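Possible thiol-disulfide isomerase (Cytophaga hutchinsonii, PDB 3HCZ) is of unproven function but probably catalyses thiol-disulfide exchange through a thioredoxin-like domain. Local coordinates at residues L36-S41 and I105-Y110; D55-N60 and G64-A69. All blocks are in the same frame, centred on the assembly; numbering follows the deposited sequence.

Interaction 1: L36-S41 and I105-Y110; sequences LFFWDS and ITYDIY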
loop_
_atom_site.group_PDB
_atom_site.type_symbol
_atom_site.label_atom_id
_atom_site.label_comp_id
_atom_site.label_asym_id
_atom_site.label_seq_id
_atom_site.Cartn_x
_atom_site.Cartn_y
_atom_site.Cartn_z
ATOM N N LEU A 36 -2.112 0.122 2.159
ATOM C CA LEU A 36 -0.740 0.436 2.152
ATOM C C LEU A 36 -0.012 -0.837 1.702
ATOM O O LEU A 36 -0.058 -1.858 2.389
ATOM C CB LEU A 36 -0.323 0.948 3.540
ATOM C CG LEU A 36 1.147 1.222 3.762
ATOM C CD1 LEU A 36 1.774 2.155 2.643
ATOM C CD2 LEU A 36 1.218 1.888 5.155
ATOM N N PHE A 37 0.669 -0.776 0.558
ATOM C CA PHE A 37 1.276 -2.009 -0.022
ATOM C C PHE A 37 2.763 -1.873 -0.343
ATOM O O PHE A 37 3.136 -1.208 -1.306
ATOM C CB PHE A 37 0.457 -2.414 -1.269
ATOM C CG PHE A 37 0.860 -3.697 -1.885
ATOM C CD1 PHE A 37 0.622 -4.921 -1.234
ATOM C CD2 PHE A 37 1.491 -3.705 -3.130
ATOM C CE1 PHE A 37 1.003 -6.150 -1.852
ATOM C CE2 PHE A 37 1.873 -4.915 -3.736
ATOM C CZ PHE A 37 1.619 -6.133 -3.092
ATOM N N PHE A 38 3.614 -2.556 0.428
ATOM C CA PHE A 38 5.057 -2.451 0.229
ATOM C C PHE A 38 5.509 -3.615 -0.636
ATOM O O PHE A 38 5.182 -4.776 -0.343
ATOM C CB PHE A 38 5.833 -2.460 1.560
ATOM C CG PHE A 38 5.478 -1.337 2.493
ATOM C CD1 PHE A 38 6.194 -0.115 2.458
ATOM C CD2 PHE A 38 4.456 -1.502 3.455
ATOM C CE1 PHE A 38 5.859 0.967 3.317
ATOM C CE2 PHE A 38 4.122 -0.432 4.352
ATOM C CZ PHE A 38 4.812 0.807 4.278
ATOM N N TRP A 39 6.265 -3.312 -1.688
ATOM C CA TRP A 39 6.629 -4.326 -2.676
ATOM C C TRP A 39 7.951 -3.970 -3.329
ATOM O O TRP A 39 8.494 -2.860 -3.144
ATOM C CB TRP A 39 5.509 -4.497 -3.728
ATOM C CG TRP A 39 5.401 -3.354 -4.682
ATOM C CD1 TRP A 39 4.867 -2.086 -4.434
ATOM C CD2 TRP A 39 5.865 -3.344 -6.030
ATOM N NE1 TRP A 39 4.950 -1.319 -5.584
ATOM C CE2 TRP A 39 5.571 -2.067 -6.564
ATOM C CE3 TRP A 39 6.497 -4.302 -6.847
ATOM C CZ2 TRP A 39 5.900 -1.720 -7.881
ATOM C CZ3 TRP A 39 6.817 -3.963 -8.157
ATOM C CH2 TRP A 39 6.511 -2.685 -8.661
ATOM N N ASP A 40 8.501 -4.945 -4.067
ATOM C CA ASP A 40 9.838 -4.830 -4.650
ATOM C C ASP A 40 9.793 -5.542 -5.999
ATOM O O ASP A 40 9.431 -6.721 -6.073
ATOM C CB ASP A 40 10.848 -5.491 -3.692
ATOM C CG ASP A 40 12.287 -5.371 -4.140
ATOM O OD1 ASP A 40 12.601 -4.975 -5.285
ATOM O OD2 ASP A 40 13.144 -5.749 -3.313
ATOM N N SER A 41 10.143 -4.831 -7.066
ATOM C CA SER A 41 10.139 -5.457 -8.401
ATOM C C SER A 41 11.169 -6.579 -8.487
ATOM O O SER A 41 11.011 -7.536 -9.258
ATOM C CB SER A 41 10.378 -4.407 -9.497
ATOM O OG SER A 41 11.765 -4.073 -9.568
ATOM N N ILE A 105 13.213 0.369 10.119
ATOM C CA ILE A 105 12.875 0.986 11.407
ATOM C C ILE A 105 11.378 1.321 11.465
ATOM O O ILE A 105 10.679 0.893 12.378
ATOM C CB ILE A 105 13.730 2.249 11.761
ATOM C CG1 ILE A 105 15.199 1.863 11.969
ATOM C CG2 ILE A 105 13.097 3.057 12.979
ATOM C CD1 ILE A 105 16.142 3.048 12.236
ATOM N N THR A 106 10.886 2.074 10.488
ATOM C CA THR A 106 9.533 2.607 10.579
ATOM C C THR A 106 8.405 1.560 10.385
ATOM O O THR A 106 7.399 1.589 11.099
ATOM C CB THR A 106 9.377 3.857 9.662
ATOM O OG1 THR A 106 10.437 4.786 9.962
ATOM C CG2 THR A 106 8.057 4.552 9.914
ATOM N N TYR A 107 8.565 0.644 9.437
ATOM C CA TYR A 107 7.481 -0.279 9.050
ATOM C C TYR A 107 7.821 -1.754 9.197
ATOM O O TYR A 107 6.977 -2.620 8.908
ATOM C CB TYR A 107 6.976 0.029 7.614
ATOM C CG TYR A 107 5.846 1.038 7.564
ATOM C CD1 TYR A 107 6.103 2.404 7.318
ATOM C CD2 TYR A 107 4.512 0.632 7.788
ATOM C CE1 TYR A 107 5.039 3.342 7.298
ATOM C CE2 TYR A 107 3.460 1.563 7.764
ATOM C CZ TYR A 107 3.741 2.907 7.484
ATOM O OH TYR A 107 2.716 3.815 7.449
ATOM N N ASP A 108 9.032 -2.052 9.667
ATOM C CA ASP A 108 9.489 -3.445 9.812
ATOM C C ASP A 108 9.345 -4.291 8.549
ATOM O O ASP A 108 8.890 -5.443 8.608
ATOM C CB ASP A 108 8.801 -4.101 11.006
ATOM C CG ASP A 108 9.232 -3.472 12.310
ATOM O OD1 ASP A 108 10.427 -3.625 12.658
ATOM O OD2 ASP A 108 8.409 -2.790 12.972
ATOM N N ILE A 109 9.749 -3.718 7.410
ATOM C CA ILE A 109 9.695 -4.427 6.130
ATOM C C ILE A 109 10.934 -5.312 5.928
ATOM O O ILE A 109 12.040 -4.795 5.728
ATOM C CB ILE A 109 9.545 -3.445 4.923
ATOM C CG1 ILE A 109 8.373 -2.474 5.144
ATOM C CG2 ILE A 109 9.357 -4.230 3.629
ATOM C CD1 ILE A 109 6.980 -3.163 5.222
ATOM N N TYR A 110 10.749 -6.631 6.008
ATOM C CA TYR A 110 11.799 -7.598 5.610
ATOM C C TYR A 110 11.387 -8.332 4.338
ATOM O O TYR A 110 11.566 -7.801 3.236
ATOM C CB TYR A 110 12.130 -8.534 6.750
ATOM C CG TYR A 110 12.751 -7.752 7.854
ATOM C CD1 TYR A 110 14.130 -7.496 7.855
ATOM C CD2 TYR A 110 11.965 -7.203 8.871
ATOM C CE1 TYR A 110 14.719 -6.750 8.872
ATOM C CE2 TYR A 110 12.531 -6.438 9.879
ATOM C CZ TYR A 110 13.913 -6.227 9.880
ATOM O OH TYR A 110 14.486 -5.491 10.882
#

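Interaction 2: D55-N60 and G64-A69; sequences DWWLKN and GIQVYA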
loop_
_atom_site.group_PDB
_atom_site.type_symbol
_atom_site.label_atom_id
_atom_site.label_comp_id
_atom_site.label_asym_id
_atom_site.label_seq_id
_atom_site.Cartn_x
_atom_site.Cartn_y
_atom_site.Cartn_z
ATOM N N ASP A 55 -5.706 -6.146 -9.928
ATOM C CA ASP A 55 -6.966 -6.623 -10.458
ATOM C C ASP A 55 -8.082 -6.419 -9.453
ATOM O O ASP A 55 -9.160 -5.978 -9.825
ATOM C CB ASP A 55 -6.904 -8.107 -10.793
ATOM C CG ASP A 55 -5.984 -8.415 -11.938
ATOM O OD1 ASP A 55 -5.708 -7.541 -12.799
ATOM O OD2 ASP A 55 -5.550 -9.583 -11.985
ATOM N N TRP A 56 -7.816 -6.765 -8.192
ATOM C CA TRP A 56 -8.781 -6.551 -7.096
ATOM C C TRP A 56 -9.154 -5.054 -6.974
ATOM O O TRP A 56 -10.322 -4.715 -6.827
ATOM C CB TRP A 56 -8.237 -7.110 -5.767
ATOM C CG TRP A 56 -9.146 -6.799 -4.592
ATOM C CD1 TRP A 56 -10.150 -7.595 -4.080
ATOM C CD2 TRP A 56 -9.152 -5.595 -3.803
ATOM N NE1 TRP A 56 -10.773 -6.957 -3.027
ATOM C CE2 TRP A 56 -10.192 -5.729 -2.843
ATOM C CE3 TRP A 56 -8.391 -4.406 -3.827
ATOM C CZ2 TRP A 56 -10.472 -4.735 -1.896
ATOM C CZ3 TRP A 56 -8.679 -3.407 -2.887
ATOM C CH2 TRP A 56 -9.721 -3.581 -1.941
ATOM N N TRP A 57 -8.137 -4.187 -7.016
ATOM C CA TRP A 57 -8.310 -2.754 -6.904
ATOM C C TRP A 57 -9.171 -2.205 -8.049
ATOM O O TRP A 57 -10.073 -1.373 -7.826
ATOM C CB TRP A 57 -6.952 -2.050 -6.857
ATOM C CG TRP A 57 -7.079 -0.558 -6.857
ATOM C CD1 TRP A 57 -7.506 0.238 -5.821
ATOM C CD2 TRP A 57 -6.764 0.323 -7.940
ATOM N NE1 TRP A 57 -7.517 1.577 -6.225
ATOM C CE2 TRP A 57 -7.042 1.650 -7.505
ATOM C CE3 TRP A 57 -6.260 0.129 -9.231
ATOM C CZ2 TRP A 57 -6.838 2.762 -8.322
ATOM C CZ3 TRP A 57 -6.106 1.236 -10.065
ATOM C CH2 TRP A 57 -6.382 2.538 -9.601
ATOM N N LEU A 58 -8.908 -2.660 -9.273
ATOM C CA LEU A 58 -9.722 -2.229 -10.392
ATOM C C LEU A 58 -11.204 -2.514 -10.118
ATOM O O LEU A 58 -12.053 -1.695 -10.465
ATOM C CB LEU A 58 -9.300 -2.922 -11.685
ATOM C CG LEU A 58 -7.983 -2.495 -12.291
ATOM C CD1 LEU A 58 -7.675 -3.375 -13.502
ATOM C CD2 LEU A 58 -8.028 -1.010 -12.732
ATOM N N LYS A 59 -11.503 -3.655 -9.486
ATOM C CA LYS A 59 -12.889 -4.075 -9.218
ATOM C C LYS A 59 -13.534 -3.376 -8.018
ATOM O O LYS A 59 -14.766 -3.314 -7.908
ATOM C CB LYS A 59 -12.966 -5.588 -8.985
ATOM C CG LYS A 59 -12.856 -6.380 -10.248
ATOM C CD LYS A 59 -12.468 -7.820 -9.943
ATOM C CE LYS A 59 -12.178 -8.572 -11.247
ATOM N NZ LYS A 59 -10.860 -9.305 -11.163
ATOM N N ASN A 60 -12.706 -2.861 -7.120
ATOM C CA ASN A 60 -13.198 -2.355 -5.848
ATOM C C ASN A 60 -12.952 -0.865 -5.632
ATOM O O ASN A 60 -13.433 -0.297 -4.648
ATOM C CB ASN A 60 -12.607 -3.182 -4.700
ATOM C CG ASN A 60 -13.149 -4.591 -4.663
ATOM O OD1 ASN A 60 -14.183 -4.847 -4.058
ATOM N ND2 ASN A 60 -12.465 -5.512 -5.304
ATOM N N GLY A 64 -14.367 3.587 -3.021
ATOM C CA GLY A 64 -13.587 4.578 -2.284
ATOM C C GLY A 64 -12.259 4.055 -1.737
ATOM O O GLY A 64 -11.903 4.358 -0.594
ATOM N N ILE A 65 -11.504 3.302 -2.549
ATOM C CA ILE A 65 -10.273 2.629 -2.059
ATOM C C ILE A 65 -9.103 3.012 -2.929
ATOM O O ILE A 65 -9.182 2.888 -4.148
ATOM C CB ILE A 65 -10.457 1.104 -2.068
ATOM C CG1 ILE A 65 -11.653 0.746 -1.200
ATOM C CG2 ILE A 65 -9.194 0.413 -1.603
ATOM C CD1 ILE A 65 -12.173 -0.656 -1.392
ATOM N N GLN A 66 -8.052 3.551 -2.320
ATOM C CA GLN A 66 -6.798 3.784 -3.038
ATOM C C GLN A 66 -5.747 2.764 -2.560
ATOM O O GLN A 66 -5.777 2.341 -1.382
ATOM C CB GLN A 66 -6.313 5.248 -2.858
ATOM C CG GLN A 66 -4.954 5.588 -3.564
ATOM C CD GLN A 66 -5.034 5.369 -5.049
ATOM O OE1 GLN A 66 -4.889 4.242 -5.527
ATOM N NE2 GLN A 66 -5.307 6.444 -5.806
ATOM N N VAL A 67 -4.817 2.389 -3.441
ATOM C CA VAL A 67 -3.622 1.641 -3.011
ATOM C C VAL A 67 -2.415 2.595 -3.082
ATOM O O VAL A 67 -2.140 3.205 -4.131
ATOM C CB VAL A 67 -3.331 0.404 -3.886
ATOM C CG1 VAL A 67 -2.013 -0.300 -3.430
ATOM C CG2 VAL A 67 -4.527 -0.597 -3.877
ATOM N N TYR A 68 -1.763 2.745 -1.928
ATOM C CA TYR A 68 -0.525 3.502 -1.813
ATOM C C TYR A 68 0.516 2.422 -2.013
ATOM O O TYR A 68 0.890 1.698 -1.043
ATOM C CB TYR A 68 -0.457 4.162 -0.423
ATOM C CG TYR A 68 0.606 5.251 -0.314
ATOM C CD1 TYR A 68 0.319 6.563 -0.711
ATOM C CD2 TYR A 68 1.847 4.974 0.243
ATOM C CE1 TYR A 68 1.286 7.577 -0.602
ATOM C CE2 TYR A 68 2.831 5.996 0.378
ATOM C CZ TYR A 68 2.535 7.278 -0.056
ATOM O OH TYR A 68 3.514 8.259 0.068
ATOM N N ALA A 69 0.937 2.242 -3.285
ATOM C CA ALA A 69 1.777 1.119 -3.641
ATOM C C ALA A 69 3.226 1.591 -3.446
ATOM O O ALA A 69 3.792 2.285 -4.309
ATOM C CB ALA A 69 1.528 0.620 -5.075
#

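Interaction 1: L36-S41 and I105-Y110
In this thioredoxin-like domain the central strand 33-39 presents Phe38 to Tyr107 and Ile109, and Leu36 to Tyr107, at the end of the short helix 103-107 and the turn after it. The contact is made by side-chain packing. Phe38 points its CZ corner down onto the Tyr107 ring, 3.4 Å above its plane and over its centre; the centroids are 4.7 Å apart and the planes inclined at 48°, an oblique aromatic pair. A second group packs on the phenylalanine: Ile109 CD1 lies over one face in a CH-pi contact, 3.9 Å from the ring centroid. Asp108, with positive phi, turns the chain out of the helix between Tyr107 and Ile109. The phenol oxygen of Tyr107 is hydrogen-bonded to Pro12 O, which ties the ring to the N-terminal segment. An alanine in place of Tyr107 would probably leave the Phe38 corner without its seat and Pro12 O without this hydroxyl partner. Leu36 and Tyr107 point toward each other; CG anti to the amide nitrogen (chi1 175°) carries Leu36 CD2 obliquely to the phenol end, on the same side of the ring as Phe38 CZ, 3.3 Å from Tyr107 OH and 3.5 Å from Tyr107 CE2.

Interaction 2: D55-N60 and G64-A69
The indole of Trp57 meets strand 65-71 with the edge that carries its N-H: Ile65 O lies near the ring plane and accepts a hydrogen bond from Trp57 NE1 at 3.0 Å. The bond is bent, 142° at the hydrogen, and the donor is tilted 34° from the carbonyl plane. Val67 CG2 approaches the same indole obliquely, 3.7 Å from Trp57 CD1, while Gln66 OE1 packs obliquely against the benzo side. The hydrogen bond of that oxygen comes from Val67 N, with a weak one from Leu92 N, which helps to fix the amide beside the indole. On the Trp56 indole, one face carries Asn60 ND2, offset toward the rim; this amide nitrogen gives a nearly straight 2.7 Å bond to Trp56 O, one turn back in the helix. Ile65 fills the angle between Trp56 and Asn60, its CD1 3.9 Å from Trp56 CH2 and 3.5 Å from Asn60 O. Trp56 NE1 bonds to Asp135 OD1. Helix segment 55-60 runs at 153° to strand segment 65-69, nearly antiparallel, as expected within the beta-alpha-beta unit 33-39, 49-60, 65-71; Trp56 reaches across to Leu134 and Leu138 of helix 134-147, while Ile65 and Val67 also touch strand 33-39.

In the fold
Interactions 1 and 2 meet through neighbouring parallel strands of the central sheet, 33-39 and 65-71, although their centres lie about 18 Å apart and on opposite sides of the centre of the chain. Phe37 N stands 3.0 Å from Tyr68 O, a probable hydrogen bond, and Leu36 CD1 packs at 3.7 Å on Tyr68 CD2. Side chains alternate along strand 33-39: Leu36 and Phe38 serve interaction 1, whereas Phe37 turns to helix 49-60 and touches Val67, its CB 3.9 Å from Val67 CG1. In sequence, both segments of interaction 2 fall between the two segments of interaction 1. A sulfate, probably from the crystallisation liquor, lies about 3 Å from Gly64, between nearest atoms.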